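Local coordinates for protein tryptophan halogenase superfamily (Brevundimonas sp. BAL3, PDB 6FRL) that is a flavin-dependent halogenase of the tryptophan halogenase superfamily that prefers bromination over chlorination, at residues 228-231 / 232-236; 485-488 / 489-493; 443-446 / 447-451; 305-308 / 309-313. One frame throughout, in Å; residues are numbered along the deposited sequence.

The four contacts are local ones at helix ends, spread over the chain in the order 1, 4, 3, 2, and none touches another. Interaction 1 follows strand 219-222, the neighbour of strand 13-17, to which it runs parallel, in the mixed six-stranded sheet; the glycine-rich turn after strand 13-17 is consistent with Rossmann-type flavin binding. Interaction 4 lies beside the seven-stranded sheet, its centre 38 Å from that of interaction 1. Interaction 3, its centre about 13 Å from that of the chain, starts helix 447-456, and interaction 2 finishes the next one, 473-492, with nearest atoms about 13 Å apart. Interactions 1 and 2 lie on opposite sides of the chain's centre, their centres 54 Å apart.

Interaction 1 (228-231 / 232-236); sequences GLVI and GEALG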
ATOM      1  N   GLY B 228      13.244  11.441  27.463  1.00 45.16           N
ATOM      2  CA  GLY B 228      13.905  10.316  26.780  1.00 38.82           C
ATOM      3  C   GLY B 228      15.080   9.784  27.554  1.00 36.54           C
ATOM      4  O   GLY B 228      16.215   9.904  27.133  1.00 31.75           O
ATOM      5  N   LEU B 229      14.774   9.151  28.672  1.00 39.01           N
ATOM      6  CA  LEU B 229      15.751   8.744  29.699  1.00 37.35           C
ATOM      7  C   LEU B 229      16.750   7.730  29.193  1.00 34.61           C
ATOM      8  O   LEU B 229      17.914   7.752  29.599  1.00 32.69           O
ATOM      9  CB  LEU B 229      15.027   8.122  30.913  1.00 41.56           C
ATOM     10  CG  LEU B 229      15.762   8.191  32.250  1.00 47.78           C
ATOM     11  CD1 LEU B 229      15.331   9.500  32.891  1.00 49.61           C
ATOM     12  CD2 LEU B 229      15.479   7.030  33.194  1.00 48.79           C
ATOM     13  N   VAL B 230      16.289   6.801  28.361  1.00 33.11           N
ATOM     14  CA  VAL B 230      17.180   5.783  27.825  1.00 34.94           C
ATOM     15  C   VAL B 230      17.604   6.099  26.383  1.00 36.60           C
ATOM     16  O   VAL B 230      18.789   6.110  26.083  1.00 36.86           O
ATOM     17  CB  VAL B 230      16.563   4.378  27.908  1.00 38.26           C
ATOM     18  CG1 VAL B 230      17.618   3.298  27.637  1.00 36.31           C
ATOM     19  CG2 VAL B 230      15.947   4.161  29.277  1.00 38.93           C
ATOM     20  N   ILE B 231      16.644   6.355  25.496  1.00 34.36           N
ATOM     21  CA  ILE B 231      16.952   6.604  24.080  1.00 30.19           C
ATOM     22  C   ILE B 231      17.804   7.874  23.929  1.00 30.49           C
ATOM     23  O   ILE B 231      18.720   7.909  23.111  1.00 31.32           O
ATOM     24  CB  ILE B 231      15.652   6.666  23.201  1.00 26.48           C
ATOM     25  CG1 ILE B 231      15.956   6.486  21.701  1.00 24.67           C
ATOM     26  CG2 ILE B 231      14.867   7.937  23.442  1.00 23.77           C
ATOM     27  CD1 ILE B 231      16.435   5.101  21.299  1.00 24.29           C
ATOM     28  N   GLY B 232      17.531   8.885  24.756  1.00 31.38           N
ATOM     29  CA  GLY B 232      18.162  10.209  24.635  1.00 32.90           C
ATOM     30  C   GLY B 232      19.341  10.438  25.557  1.00 34.00           C
ATOM     31  O   GLY B 232      20.434  10.663  25.068  1.00 39.62           O
ATOM     32  N   GLU B 233      19.111  10.383  26.876  1.00 36.45           N
ATOM     33  CA  GLU B 233      20.129  10.693  27.901  1.00 38.12           C
ATOM     34  C   GLU B 233      21.172   9.600  27.993  1.00 36.72           C
ATOM     35  O   GLU B 233      22.343   9.867  27.891  1.00 37.16           O
ATOM     36  CB  GLU B 233      19.514  10.935  29.286  1.00 41.12           C
ATOM     37  CG  GLU B 233      18.757  12.260  29.444  1.00 47.14           C
ATOM     38  CD  GLU B 233      18.105  12.430  30.843  1.00 57.36           C
ATOM     39  OE1 GLU B 233      18.080  11.479  31.677  1.00 64.06           O
ATOM     40  OE2 GLU B 233      17.593  13.534  31.126  1.00 57.49           O
ATOM     41  N   ALA B 234      20.746   8.362  28.145  1.00 36.33           N
ATOM     42  CA  ALA B 234      21.683   7.240  28.242  1.00 33.72           C
ATOM     43  C   ALA B 234      22.415   6.915  26.939  1.00 35.67           C
ATOM     44  O   ALA B 234      23.635   6.735  26.948  1.00 41.57           O
ATOM     45  CB  ALA B 234      20.955   5.990  28.749  1.00 34.83           C
ATOM     46  N   LEU B 235      21.662   6.795  25.830  1.00 36.36           N
ATOM     47  CA  LEU B 235      22.194   6.340  24.514  1.00 33.37           C
ATOM     48  C   LEU B 235      22.574   7.474  23.545  1.00 33.20           C
ATOM     49  O   LEU B 235      23.117   7.212  22.470  1.00 37.10           O
ATOM     50  CB  LEU B 235      21.196   5.405  23.832  1.00 29.68           C
ATOM     51  CG  LEU B 235      21.024   4.073  24.562  1.00 30.00           C
ATOM     52  CD1 LEU B 235      19.923   3.249  23.924  1.00 30.02           C
ATOM     53  CD2 LEU B 235      22.330   3.270  24.655  1.00 29.71           C
ATOM     54  N   GLY B 236      22.279   8.712  23.906  1.00 31.22           N
ATOM     55  CA  GLY B 236      22.683   9.868  23.107  1.00 33.60           C
ATOM     56  C   GLY B 236      22.022  10.080  21.754  1.00 35.76           C
ATOM     57  O   GLY B 236      22.567  10.817  20.928  1.00 39.47           O
TER
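Gly232 N and Glu233 N both donate to Gly228 O, which sits at the N-cap of the short helix 229-234. The Glu233 bond is the straighter, 158° at the hydrogen, and comes nearly along the carbonyl axis, whereas Gly232 N approaches from above the carbonyl plane at 2.9 Å from Gly228 O. Gly232 has no side chain to run into that oxygen, and any beta carbon there would collide with it. The following bonds keep the five-residue step of a pi-type turn: Ala234 N to Leu229 O, then Leu235 N to Val230 O at 3.0 Å. Val230 also turns CG1 to Leu235 CD1, a loose 4.4 Å contact beneath the same turn, and both side chains rest on Cys337 of strand 337-339. Ile231 sends CG1 anti to its own N (chi1 -162°), with CG2 between the backbone N and the carbonyl carbon; the side chain packs on Ala339, and Ile231 O lies 3.6 Å from Leu235 CB. At the start of the helix, Asp222 OD2 takes the N-H groups of Val230 and Ile231. A carboxylate on these early N-H groups would probably offset the positive end of the helix dipole, while one carbonyl gripped by two donors ties the wide turn to its cap.

Interaction 2 (485-488 / 489-493); sequences ANIA and DLVAR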
ATOM      1  N   ALA B 485     -30.441  12.034  -0.113  1.00 45.94           N
ATOM      2  CA  ALA B 485     -31.642  11.689   0.638  1.00 46.42           C
ATOM      3  C   ALA B 485     -31.501  10.388   1.449  1.00 47.64           C
ATOM      4  O   ALA B 485     -31.930  10.367   2.595  1.00 51.36           O
ATOM      5  CB  ALA B 485     -32.836  11.599  -0.304  1.00 45.70           C
ATOM      6  N   ASN B 486     -30.928   9.321   0.881  1.00 41.52           N
ATOM      7  CA  ASN B 486     -30.730   8.056   1.629  1.00 43.90           C
ATOM      8  C   ASN B 486     -30.001   8.308   2.961  1.00 39.94           C
ATOM      9  O   ASN B 486     -30.388   7.817   4.025  1.00 36.90           O
ATOM     10  CB  ASN B 486     -29.918   7.016   0.827  1.00 51.83           C
ATOM     11  CG  ASN B 486     -30.688   6.426  -0.362  1.00 56.89           C
ATOM     12  OD1 ASN B 486     -31.921   6.403  -0.381  1.00 62.91           O
ATOM     13  ND2 ASN B 486     -29.949   5.951  -1.378  1.00 60.72           N
ATOM     14  N   ILE B 487     -28.930   9.087   2.878  1.00 38.64           N
ATOM     15  CA  ILE B 487     -28.172   9.484   4.073  1.00 37.29           C
ATOM     16  C   ILE B 487     -29.011  10.333   5.047  1.00 32.18           C
ATOM     17  O   ILE B 487     -29.023  10.062   6.242  1.00 30.85           O
ATOM     18  CB  ILE B 487     -26.831  10.187   3.699  1.00 33.29           C
ATOM     19  CG1 ILE B 487     -25.852   9.145   3.188  1.00 33.73           C
ATOM     20  CG2 ILE B 487     -26.236  10.927   4.902  1.00 32.58           C
ATOM     21  CD1 ILE B 487     -24.598   9.726   2.587  1.00 37.84           C
ATOM     22  N   ALA B 488     -29.688  11.360   4.534  1.00 32.28           N
ATOM     23  CA  ALA B 488     -30.400  12.327   5.404  1.00 30.55           C
ATOM     24  C   ALA B 488     -31.510  11.602   6.177  1.00 29.80           C
ATOM     25  O   ALA B 488     -31.618  11.792   7.367  1.00 28.37           O
ATOM     26  CB  ALA B 488     -30.929  13.496   4.598  1.00 28.58           C
ATOM     27  N   ASP B 489     -32.229  10.705   5.496  1.00 28.24           N
ATOM     28  CA  ASP B 489     -33.294   9.875   6.073  1.00 30.96           C
ATOM     29  C   ASP B 489     -32.836   8.766   7.032  1.00 33.95           C
ATOM     30  O   ASP B 489     -33.541   8.455   8.016  1.00 35.35           O
ATOM     31  CB  ASP B 489     -34.149   9.236   4.946  1.00 29.61           C
ATOM     32  CG  ASP B 489     -34.982  10.261   4.184  1.00 29.80           C
ATOM     33  OD1 ASP B 489     -35.276  11.338   4.735  1.00 28.80           O
ATOM     34  OD2 ASP B 489     -35.349   9.983   3.029  1.00 30.60           O
ATOM     35  N   LEU B 490     -31.691   8.153   6.729  1.00 35.17           N
ATOM     36  CA  LEU B 490     -31.026   7.212   7.636  1.00 35.70           C
ATOM     37  C   LEU B 490     -30.601   7.953   8.925  1.00 35.05           C
ATOM     38  O   LEU B 490     -30.891   7.497  10.042  1.00 38.71           O
ATOM     39  CB  LEU B 490     -29.830   6.561   6.912  1.00 39.13           C
ATOM     40  CG  LEU B 490     -28.946   5.529   7.645  1.00 40.36           C
ATOM     41  CD1 LEU B 490     -29.749   4.523   8.474  1.00 41.13           C
ATOM     42  CD2 LEU B 490     -28.118   4.786   6.614  1.00 38.36           C
ATOM     43  N   VAL B 491     -29.966   9.118   8.770  1.00 32.78           N
ATOM     44  CA  VAL B 491     -29.633   9.955   9.929  1.00 33.22           C
ATOM     45  C   VAL B 491     -30.850  10.291  10.750  1.00 29.70           C
ATOM     46  O   VAL B 491     -30.800  10.219  11.955  1.00 32.51           O
ATOM     47  CB  VAL B 491     -28.904  11.281   9.534  1.00 32.46           C
ATOM     48  CG1 VAL B 491     -28.787  12.242  10.706  1.00 31.13           C
ATOM     49  CG2 VAL B 491     -27.500  11.007   9.040  1.00 32.84           C
ATOM     50  N   ALA B 492     -31.921  10.687  10.082  1.00 31.30           N
ATOM     51  CA  ALA B 492     -33.140  11.202  10.728  1.00 30.99           C
ATOM     52  C   ALA B 492     -33.755  10.176  11.662  1.00 31.21           C
ATOM     53  O   ALA B 492     -34.185  10.506  12.787  1.00 29.48           O
ATOM     54  CB  ALA B 492     -34.152  11.647   9.690  1.00 29.20           C
ATOM     55  N   ARG B 493     -33.737   8.923  11.223  1.00 30.67           N
ATOM     56  CA  ARG B 493     -34.299   7.854  12.024  1.00 33.36           C
ATOM     57  C   ARG B 493     -33.343   7.143  12.991  1.00 34.88           C
ATOM     58  O   ARG B 493     -33.724   6.151  13.612  1.00 36.37           O
ATOM     59  CB  ARG B 493     -35.000   6.858  11.124  1.00 34.83           C
ATOM     60  CG  ARG B 493     -34.116   6.016  10.241  1.00 37.01           C
ATOM     61  CD  ARG B 493     -35.002   5.264   9.269  1.00 37.73           C
ATOM     62  NE  ARG B 493     -34.215   4.807   8.151  1.00 41.98           N
ATOM     63  CZ  ARG B 493     -34.281   5.211   6.890  1.00 36.31           C
ATOM     64  NH1 ARG B 493     -35.144   6.112   6.477  1.00 39.29           N
ATOM     65  NH2 ARG B 493     -33.444   4.670   6.029  1.00 35.52           N
TER
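Asp489 N bonds to Ala485 O at 2.9 Å and 171°, an almost straight link in the regular alpha-helical bonding that closes helix 473-492. CG of Asp489 stays beside its own backbone N (chi1 -69°), and this folds the carboxylate back over the preceding turn until OD2 is 3.5 Å from Ala485 O. Two acceptors face each other there, so the approach is probably not favourable in itself. Leu490 comes next: its N reaches Asn486 O at 3.0 Å, tilted 29° from the carbonyl plane, and its CB rests on the same oxygen. The rest of the Leu490 side chain packs on Leu137 of helix 137-143. Val491 gives the contact its apolar pair. Its N donates nearly straight to Ile487 O, and CG2, lying beside the backbone N, reaches 4.3 Å from Ile487 CG2; both residues lean on Ala140, so this side of the helix packs against helix 137-143. Val491 O also takes a bond from Lys146 NZ, a positive charge that would suit the negative end of the helix. Ala492 N bonds to Ala488 O at 2.9 Å on the solvent side, with a more bent geometry than its predecessors. Arg493, the first residue to leave helical angles, still donates its N to Asp489 O and curls its side chain back, placing one face of the guanidinium over that oxygen, which lies 3.1 Å above the plane near its rim.

Interaction 3 (443-446 / 447-451); sequences EMFH and PASWL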
ATOM      1  N   GLU B 443       1.311   6.093   5.309  1.00 36.72           N
ATOM      2  CA  GLU B 443       0.297   7.116   5.564  1.00 36.49           C
ATOM      3  C   GLU B 443      -0.669   6.608   6.646  1.00 31.43           C
ATOM      4  O   GLU B 443      -1.256   5.547   6.509  1.00 30.58           O
ATOM      5  CB  GLU B 443      -0.547   7.381   4.303  1.00 41.52           C
ATOM      6  CG  GLU B 443       0.177   7.865   3.053  1.00 46.88           C
ATOM      7  CD  GLU B 443       0.338   9.380   2.945  1.00 47.91           C
ATOM      8  OE1 GLU B 443       0.820   9.795   1.888  1.00 49.49           O
ATOM      9  OE2 GLU B 443       0.005  10.154   3.872  1.00 50.73           O
ATOM     10  N   MET B 444      -0.851   7.386   7.706  1.00 29.45           N
ATOM     11  CA  MET B 444      -1.858   7.102   8.700  1.00 27.52           C
ATOM     12  C   MET B 444      -3.241   7.489   8.140  1.00 29.89           C
ATOM     13  O   MET B 444      -4.257   6.826   8.474  1.00 28.46           O
ATOM     14  CB  MET B 444      -1.574   7.899   9.938  1.00 26.91           C
ATOM     15  CG  MET B 444      -2.531   7.614  11.092  1.00 30.32           C
ATOM     16  SD  MET B 444      -1.793   8.147  12.653  1.00 31.66           S
ATOM     17  CE  MET B 444      -0.570   6.844  12.887  1.00 30.61           C
ATOM     18  N   PHE B 445      -3.246   8.539   7.293  1.00 28.68           N
ATOM     19  CA  PHE B 445      -4.437   9.136   6.734  1.00 29.12           C
ATOM     20  C   PHE B 445      -4.584   8.814   5.269  1.00 30.87           C
ATOM     21  O   PHE B 445      -3.710   9.108   4.474  1.00 32.19           O
ATOM     22  CB  PHE B 445      -4.385  10.651   6.952  1.00 28.87           C
ATOM     23  CG  PHE B 445      -4.431  11.009   8.397  1.00 28.09           C
ATOM     24  CD1 PHE B 445      -5.634  10.933   9.087  1.00 26.03           C
ATOM     25  CD2 PHE B 445      -3.268  11.274   9.093  1.00 25.42           C
ATOM     26  CE1 PHE B 445      -5.688  11.181  10.446  1.00 25.89           C
ATOM     27  CE2 PHE B 445      -3.324  11.553  10.441  1.00 25.85           C
ATOM     28  CZ  PHE B 445      -4.544  11.501  11.123  1.00 26.22           C
ATOM     29  N   HIS B 446      -5.716   8.223   4.925  1.00 32.10           N
ATOM     30  CA  HIS B 446      -5.951   7.693   3.585  1.00 34.44           C
ATOM     31  C   HIS B 446      -6.602   8.770   2.705  1.00 31.49           C
ATOM     32  O   HIS B 446      -6.942   9.834   3.193  1.00 32.98           O
ATOM     33  CB  HIS B 446      -6.784   6.397   3.703  1.00 40.69           C
ATOM     34  CG  HIS B 446      -6.120   5.333   4.547  1.00 46.86           C
ATOM     35  ND1 HIS B 446      -6.591   4.969   5.791  1.00 48.78           N
ATOM     36  CD2 HIS B 446      -4.991   4.601   4.347  1.00 50.03           C
ATOM     37  CE1 HIS B 446      -5.799   4.049   6.311  1.00 51.34           C
ATOM     38  NE2 HIS B 446      -4.815   3.818   5.461  1.00 53.69           N
ATOM     39  N   PRO B 447      -6.732   8.535   1.393  1.00 30.98           N
ATOM     40  CA  PRO B 447      -7.248   9.586   0.499  1.00 31.03           C
ATOM     41  C   PRO B 447      -8.533  10.356   0.929  1.00 30.11           C
ATOM     42  O   PRO B 447      -8.611  11.587   0.733  1.00 26.68           O
ATOM     43  CB  PRO B 447      -7.485   8.796  -0.796  1.00 30.47           C
ATOM     44  CG  PRO B 447      -6.305   7.877  -0.820  1.00 28.12           C
ATOM     45  CD  PRO B 447      -6.223   7.393   0.603  1.00 28.80           C
ATOM     46  N   ALA B 448      -9.510   9.663   1.524  1.00 29.87           N
ATOM     47  CA  ALA B 448     -10.757  10.348   1.940  1.00 30.13           C
ATOM     48  C   ALA B 448     -10.518  11.419   3.028  1.00 32.05           C
ATOM     49  O   ALA B 448     -11.254  12.414   3.120  1.00 31.89           O
ATOM     50  CB  ALA B 448     -11.815   9.354   2.379  1.00 27.23           C
ATOM     51  N   SER B 449      -9.485  11.228   3.844  1.00 29.65           N
ATOM     52  CA  SER B 449      -9.168  12.228   4.850  1.00 29.82           C
ATOM     53  C   SER B 449      -8.542  13.470   4.241  1.00 28.15           C
ATOM     54  O   SER B 449      -8.752  14.575   4.743  1.00 27.14           O
ATOM     55  CB  SER B 449      -8.270  11.623   5.933  1.00 30.47           C
ATOM     56  OG  SER B 449      -9.051  10.766   6.744  1.00 28.65           O
ATOM     57  N   TRP B 450      -7.753  13.279   3.187  1.00 27.99           N
ATOM     58  CA  TRP B 450      -7.136  14.398   2.446  1.00 27.96           C
ATOM     59  C   TRP B 450      -8.220  15.219   1.736  1.00 25.99           C
ATOM     60  O   TRP B 450      -8.231  16.454   1.804  1.00 21.86           O
ATOM     61  CB  TRP B 450      -6.057  13.865   1.456  1.00 28.48           C
ATOM     62  CG  TRP B 450      -4.838  13.390   2.191  1.00 28.08           C
ATOM     63  CD1 TRP B 450      -4.652  12.164   2.745  1.00 29.13           C
ATOM     64  CD2 TRP B 450      -3.675  14.158   2.524  1.00 28.61           C
ATOM     65  NE1 TRP B 450      -3.436  12.102   3.382  1.00 29.21           N
ATOM     66  CE2 TRP B 450      -2.822  13.320   3.276  1.00 29.23           C
ATOM     67  CE3 TRP B 450      -3.276  15.484   2.276  1.00 29.94           C
ATOM     68  CZ2 TRP B 450      -1.589  13.755   3.778  1.00 31.05           C
ATOM     69  CZ3 TRP B 450      -2.041  15.912   2.759  1.00 30.08           C
ATOM     70  CH2 TRP B 450      -1.215  15.050   3.498  1.00 29.74           C
ATOM     71  N   LEU B 451      -9.135  14.490   1.076  1.00 25.95           N
ATOM     72  CA  LEU B 451     -10.354  15.046   0.479  1.00 25.41           C
ATOM     73  C   LEU B 451     -11.144  15.914   1.448  1.00 24.21           C
ATOM     74  O   LEU B 451     -11.558  17.006   1.083  1.00 23.49           O
ATOM     75  CB  LEU B 451     -11.246  13.942  -0.059  1.00 25.79           C
ATOM     76  CG  LEU B 451     -12.517  14.329  -0.824  1.00 27.02           C
ATOM     77  CD1 LEU B 451     -12.268  15.364  -1.918  1.00 27.28           C
ATOM     78  CD2 LEU B 451     -13.155  13.092  -1.460  1.00 26.37           C
TER
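Trp450 turns the pyrrole edge of its indole to the chain just ahead of helix 447-456, with NE1 donating to Phe445 O at 3.2 Å. The oxygen lies almost exactly in the ring plane, yet the N-H comes in from well above the carbonyl plane, and the bond is bent to 140°. CD1 on the same edge is 3.3 Å from His446 O, itself the acceptor of Ser449 N at 3.0 Å. That bond closes the first turn of the helix, with His446 at the N-cap and Pro447 in the first helical position. Beside it, Phe445 CB touches Ser449 CB at 4.1 Å, while Ser449 OG bonds to His102. A bend at chi2 (-88°) brings the Glu443 carboxylate to the indole, nearly perpendicular to it (84°), with OE2 3.9 Å from Trp450 CZ2 and NE1 almost as near. The OE1 branch forms a salt bridge with Lys427, whose charge also makes a cation-pi contact with the indole, and Phe396 meets the indole edge-to-face. A leucine at Trp450 would probably leave Phe445 O without its N-H donor and Lys427 without its aromatic partner. One indole therefore does three jobs: it donates to a loop carbonyl, offers its pi electrons to a lysine, and packs against a second aromatic ring.

Interaction 4 (305-308 / 309-313); sequences AELM and PHLLG
Leu311 forks over the last turn of helix 300-307, one methyl to each of two side chains: CD2 to Leu307 CD1 at 3.8 Å, and CD1 to Met308 CE at 3.7 Å. This is the close-packed part of the contact. Met308 gets its methyl there by bending at both chi2 and chi3 (-59° and -56°), which curls the thioether back toward the leucine. Leu307 is buried against Tyr252 and Leu291, and Leu311 touches Val254, so the cluster joins the helix end to strands 250-257 and 286-293 of the seven-stranded sheet. An alanine at Leu311 is likely to open a gap between the helix end and this sheet, with the Met308 methyl and the Leu307 CD1 both losing a neighbour.

The other side is looser and faces solvent. Pro309 has no N-H for Ala305 O, and its CG sits 3.1 Å from that oxygen instead. The His310 ring has Pro309 CB over its centre, while ND1 at its edge points at Glu306 O, 3.2 Å away and 164° at the hydrogen. The backbone N of His310 bonds to Leu307 O at 3.1 Å, from above the carbonyl plane. Glu306 turns its own carboxylate elsewhere, to Ser274. With a proline interrupting the helical bonding, the histidine donates to the next two carbonyls, from its ring to Glu306 O and from its main chain to Leu307 O, and the bond to Glu306 O implies that ND1 carries a proton.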
ATOM      1  N   ALA B 305      -7.178  34.440  27.944  1.00 57.61           N
ATOM      2  CA  ALA B 305      -8.330  35.258  27.521  1.00 62.49           C
ATOM      3  C   ALA B 305      -9.123  34.652  26.352  1.00 61.58           C
ATOM      4  O   ALA B 305     -10.332  34.878  26.230  1.00 64.69           O
ATOM      5  CB  ALA B 305      -7.876  36.677  27.166  1.00 63.66           C
ATOM      6  N   GLU B 306      -8.445  33.916  25.484  1.00 58.63           N
ATOM      7  CA  GLU B 306      -9.123  33.171  24.413  1.00 57.41           C
ATOM      8  C   GLU B 306      -9.757  31.848  24.924  1.00 52.79           C
ATOM      9  O   GLU B 306     -10.894  31.516  24.557  1.00 48.06           O
ATOM     10  CB  GLU B 306      -8.138  32.897  23.264  1.00 60.82           C
ATOM     11  CG  GLU B 306      -7.475  34.140  22.693  1.00 60.76           C
ATOM     12  CD  GLU B 306      -6.933  33.957  21.295  1.00 64.73           C
ATOM     13  OE1 GLU B 306      -6.111  33.033  21.064  1.00 65.98           O
ATOM     14  OE2 GLU B 306      -7.336  34.759  20.427  1.00 66.07           O
ATOM     15  N   LEU B 307      -9.024  31.133  25.784  1.00 46.31           N
ATOM     16  CA  LEU B 307      -9.407  29.800  26.239  1.00 46.22           C
ATOM     17  C   LEU B 307     -10.522  29.830  27.275  1.00 51.40           C
ATOM     18  O   LEU B 307     -11.587  29.238  27.073  1.00 52.07           O
ATOM     19  CB  LEU B 307      -8.176  29.083  26.816  1.00 43.16           C
ATOM     20  CG  LEU B 307      -8.184  27.646  27.377  1.00 39.25           C
ATOM     21  CD1 LEU B 307      -8.767  26.580  26.448  1.00 38.63           C
ATOM     22  CD2 LEU B 307      -6.770  27.290  27.783  1.00 39.25           C
ATOM     23  N   MET B 308     -10.293  30.565  28.365  1.00 56.64           N
ATOM     24  CA  MET B 308     -11.108  30.426  29.602  1.00 52.41           C
ATOM     25  C   MET B 308     -12.564  30.892  29.515  1.00 48.62           C
ATOM     26  O   MET B 308     -13.397  30.335  30.218  1.00 47.94           O
ATOM     27  CB  MET B 308     -10.386  31.053  30.793  1.00 52.91           C
ATOM     28  CG  MET B 308      -9.041  30.365  31.128  1.00 56.16           C
ATOM     29  SD  MET B 308      -9.094  28.586  31.543  1.00 55.82           S
ATOM     30  CE  MET B 308     -10.247  28.635  32.902  1.00 58.98           C
ATOM     31  N   PRO B 309     -12.890  31.870  28.646  1.00 49.10           N
ATOM     32  CA  PRO B 309     -14.331  32.187  28.441  1.00 52.47           C
ATOM     33  C   PRO B 309     -15.132  31.227  27.568  1.00 55.16           C
ATOM     34  O   PRO B 309     -16.333  31.433  27.420  1.00 57.90           O
ATOM     35  CB  PRO B 309     -14.312  33.568  27.745  1.00 51.04           C
ATOM     36  CG  PRO B 309     -12.912  34.068  27.839  1.00 51.00           C
ATOM     37  CD  PRO B 309     -12.009  32.879  28.025  1.00 48.39           C
ATOM     38  N   HIS B 310     -14.486  30.214  26.970  1.00 60.50           N
ATOM     39  CA  HIS B 310     -15.126  29.349  25.946  1.00 56.51           C
ATOM     40  C   HIS B 310     -14.912  27.865  26.210  1.00 55.47           C
ATOM     41  O   HIS B 310     -14.864  27.070  25.267  1.00 53.85           O
ATOM     42  CB  HIS B 310     -14.589  29.690  24.538  1.00 56.11           C
ATOM     43  CG  HIS B 310     -14.911  31.080  24.099  1.00 58.44           C
ATOM     44  ND1 HIS B 310     -13.934  32.017  23.819  1.00 53.05           N
ATOM     45  CD2 HIS B 310     -16.104  31.704  23.915  1.00 58.76           C
ATOM     46  CE1 HIS B 310     -14.513  33.155  23.477  1.00 61.55           C
ATOM     47  NE2 HIS B 310     -15.827  32.995  23.536  1.00 61.66           N
ATOM     48  N   LEU B 311     -14.798  27.484  27.483  1.00 53.77           N
ATOM     49  CA  LEU B 311     -14.683  26.071  27.855  1.00 51.46           C
ATOM     50  C   LEU B 311     -16.019  25.340  27.710  1.00 44.57           C
ATOM     51  O   LEU B 311     -17.067  25.944  27.723  1.00 47.08           O
ATOM     52  CB  LEU B 311     -14.205  25.945  29.287  1.00 51.86           C
ATOM     53  CG  LEU B 311     -12.883  26.602  29.658  1.00 50.90           C
ATOM     54  CD1 LEU B 311     -12.649  26.369  31.138  1.00 52.30           C
ATOM     55  CD2 LEU B 311     -11.729  26.046  28.836  1.00 51.88           C
ATOM     56  N   LEU B 312     -15.971  24.022  27.601  1.00 46.40           N
ATOM     57  CA  LEU B 312     -17.186  23.199  27.564  1.00 45.41           C
ATOM     58  C   LEU B 312     -17.824  22.997  28.937  1.00 40.97           C
ATOM     59  O   LEU B 312     -18.636  22.119  29.076  1.00 42.15           O
ATOM     60  CB  LEU B 312     -16.879  21.833  26.909  1.00 43.44           C
ATOM     61  CG  LEU B 312     -16.674  21.817  25.390  1.00 42.16           C
ATOM     62  CD1 LEU B 312     -15.946  20.553  24.979  1.00 40.78           C
ATOM     63  CD2 LEU B 312     -18.018  21.940  24.654  1.00 38.64           C
ATOM     64  N   GLY B 313     -17.486  23.824  29.922  1.00 45.50           N
ATOM     65  CA  GLY B 313     -17.974  23.691  31.306  1.00 47.99           C
ATOM     66  C   GLY B 313     -17.169  24.445  32.369  1.00 47.67           C
ATOM     67  O   GLY B 313     -16.329  25.274  32.051  1.00 48.80           O
TER